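Local structure of O-methyltransferase (Burkholderia thailandensis, 3MCZ) at residues Glu143-Phe146 with Ala147-Thr150. The protein probably transfers methyl groups from S-adenosyl-L-methionine to hydroxyl groups of its substrate, probably working as a dimer. Residues are numbered along the deposited sequence; the frame is centred on the assembly and turned at random.
Sequences ESRF and AHDT
R145 and D149 meet in a salt bridge four residues apart: R145 NE lies 3.0 Å from D149 OD2, in a nearly straight bond. The carboxylate oxygen sits at the edge of the guanidinium, in its plane, yet the nitrogen comes to it from above the carboxylate plane, the two groups being turned 48° apart. With R145 CG anti to the backbone N (chi1 -177°) and the chain stretched out as far as NE, the arginine runs alongside D149, and R145 CG packs 3.8 Å from D149 CB. Beyond the bridge, R145 NH2 donates to L120 O. This is the turn from the short helix 142-145 into the long helix 150-172 of the methyltransferase domain, and D149 is the N-cap of the latter, its OD1 accepting from A152 N. In the backbone, D149 N reaches R145 O at 3.0 Å, and H148 N adds a weak bond to that oxygen. The H148 ring lies across the turn with R145 O 3.3 Å above its centre, while H148 NE2 makes a weak, strongly bent bond to S144 O. The F146 ring packs against helix 150-172, meeting F156 and touching A152 and R153.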
ATOM      1  N   GLU A 143      19.111  -8.902  -9.754  1.00 23.49           N
ATOM      2  CA  GLU A 143      20.375  -9.360 -10.312  1.00 24.73           C
ATOM      3  C   GLU A 143      21.579  -8.641  -9.665  1.00 24.89           C
ATOM      4  O   GLU A 143      22.665  -9.229  -9.593  1.00 25.94           O
ATOM      5  CB  GLU A 143      20.388  -9.297 -11.859  1.00 24.75           C
ATOM      6  CG  GLU A 143      20.083  -7.931 -12.498  1.00 25.86           C
ATOM      7  CD  GLU A 143      18.607  -7.699 -12.787  1.00 26.86           C
ATOM      8  OE1 GLU A 143      17.784  -8.020 -11.894  1.00 30.76           O
ATOM      9  OE2 GLU A 143      18.266  -7.197 -13.900  1.00 20.83           O
ATOM     10  N   SER A 144      21.370  -7.430  -9.132  1.00 24.55           N
ATOM     11  CA  SER A 144      22.439  -6.638  -8.468  1.00 24.10           C
ATOM     12  C   SER A 144      22.448  -6.800  -6.960  1.00 23.16           C
ATOM     13  O   SER A 144      23.422  -6.392  -6.287  1.00 22.90           O
ATOM     14  CB  SER A 144      22.256  -5.134  -8.764  1.00 24.39           C
ATOM     15  OG  SER A 144      21.759  -4.896 -10.084  1.00 27.17           O
ATOM     16  N   ARG A 145      21.346  -7.330  -6.426  1.00 22.46           N
ATOM     17  CA  ARG A 145      21.077  -7.368  -4.983  1.00 22.36           C
ATOM     18  C   ARG A 145      21.380  -8.720  -4.344  1.00 22.67           C
ATOM     19  O   ARG A 145      21.921  -8.760  -3.261  1.00 21.72           O
ATOM     20  CB  ARG A 145      19.619  -7.010  -4.711  1.00 21.86           C
ATOM     21  CG  ARG A 145      19.246  -6.941  -3.264  1.00 22.39           C
ATOM     22  CD  ARG A 145      17.779  -6.636  -3.114  1.00 24.87           C
ATOM     23  NE  ARG A 145      17.429  -6.205  -1.747  1.00 25.63           N
ATOM     24  CZ  ARG A 145      16.258  -5.644  -1.434  1.00 28.17           C
ATOM     25  NH1 ARG A 145      15.327  -5.428  -2.366  1.00 29.53           N
ATOM     26  NH2 ARG A 145      16.009  -5.308  -0.187  1.00 30.50           N
ATOM     27  N   PHE A 146      21.012  -9.815  -4.990  1.00 23.57           N
ATOM     28  CA  PHE A 146      21.087 -11.119  -4.304  1.00 24.93           C
ATOM     29  C   PHE A 146      22.494 -11.665  -3.958  1.00 26.27           C
ATOM     30  O   PHE A 146      22.603 -12.542  -3.077  1.00 27.72           O
ATOM     31  CB  PHE A 146      20.241 -12.179  -5.027  1.00 24.91           C
ATOM     32  CG  PHE A 146      18.735 -11.965  -4.914  1.00 23.38           C
ATOM     33  CD1 PHE A 146      18.186 -10.992  -4.080  1.00 22.90           C
ATOM     34  CD2 PHE A 146      17.875 -12.777  -5.622  1.00 22.22           C
ATOM     35  CE1 PHE A 146      16.807 -10.807  -3.999  1.00 24.70           C
ATOM     36  CE2 PHE A 146      16.508 -12.615  -5.540  1.00 23.72           C
ATOM     37  CZ  PHE A 146      15.961 -11.622  -4.728  1.00 24.72           C
ATOM     38  N   ALA A 147      23.567 -11.161  -4.575  1.00 27.16           N
ATOM     39  CA  ALA A 147      24.913 -11.643  -4.197  1.00 27.32           C
ATOM     40  C   ALA A 147      25.339 -11.174  -2.804  1.00 27.37           C
ATOM     41  O   ALA A 147      26.105 -11.861  -2.139  1.00 29.34           O
ATOM     42  CB  ALA A 147      25.973 -11.273  -5.240  1.00 27.66           C
ATOM     43  N   HIS A 148      24.847 -10.027  -2.348  1.00 26.30           N
ATOM     44  CA  HIS A 148      25.269  -9.478  -1.056  1.00 24.94           C
ATOM     45  C   HIS A 148      24.143  -9.455  -0.010  1.00 24.86           C
ATOM     46  O   HIS A 148      24.414  -9.412   1.214  1.00 22.78           O
ATOM     47  CB  HIS A 148      25.810  -8.053  -1.252  1.00 24.86           C
ATOM     48  CG  HIS A 148      24.817  -7.095  -1.848  1.00 23.36           C
ATOM     49  ND1 HIS A 148      23.904  -6.395  -1.088  1.00 24.80           N
ATOM     50  CD2 HIS A 148      24.590  -6.736  -3.134  1.00 24.05           C
ATOM     51  CE1 HIS A 148      23.166  -5.633  -1.882  1.00 25.28           C
ATOM     52  NE2 HIS A 148      23.561  -5.822  -3.129  1.00 23.43           N
ATOM     53  N   ASP A 149      22.885  -9.447  -0.476  1.00 24.00           N
ATOM     54  CA  ASP A 149      21.743  -9.302   0.446  1.00 24.64           C
ATOM     55  C   ASP A 149      21.149 -10.704   0.647  1.00 24.94           C
ATOM     56  O   ASP A 149      20.168 -11.107  -0.026  1.00 23.88           O
ATOM     57  CB  ASP A 149      20.718  -8.287  -0.084  1.00 24.10           C
ATOM     58  CG  ASP A 149      19.697  -7.872   0.950  1.00 25.60           C
ATOM     59  OD1 ASP A 149      19.520  -8.557   1.984  1.00 27.40           O
ATOM     60  OD2 ASP A 149      19.046  -6.828   0.728  1.00 28.01           O
ATOM     61  N   THR A 150      21.805 -11.458   1.528  1.00 25.12           N
ATOM     62  CA  THR A 150      21.387 -12.831   1.854  1.00 25.74           C
ATOM     63  C   THR A 150      19.970 -12.857   2.406  1.00 25.64           C
ATOM     64  O   THR A 150      19.195 -13.755   2.077  1.00 25.67           O
ATOM     65  CB  THR A 150      22.339 -13.498   2.861  1.00 26.15           C
ATOM     66  OG1 THR A 150      23.655 -13.508   2.300  1.00 27.38           O
ATOM     67  CG2 THR A 150      21.922 -14.954   3.141  1.00 27.10           C
TER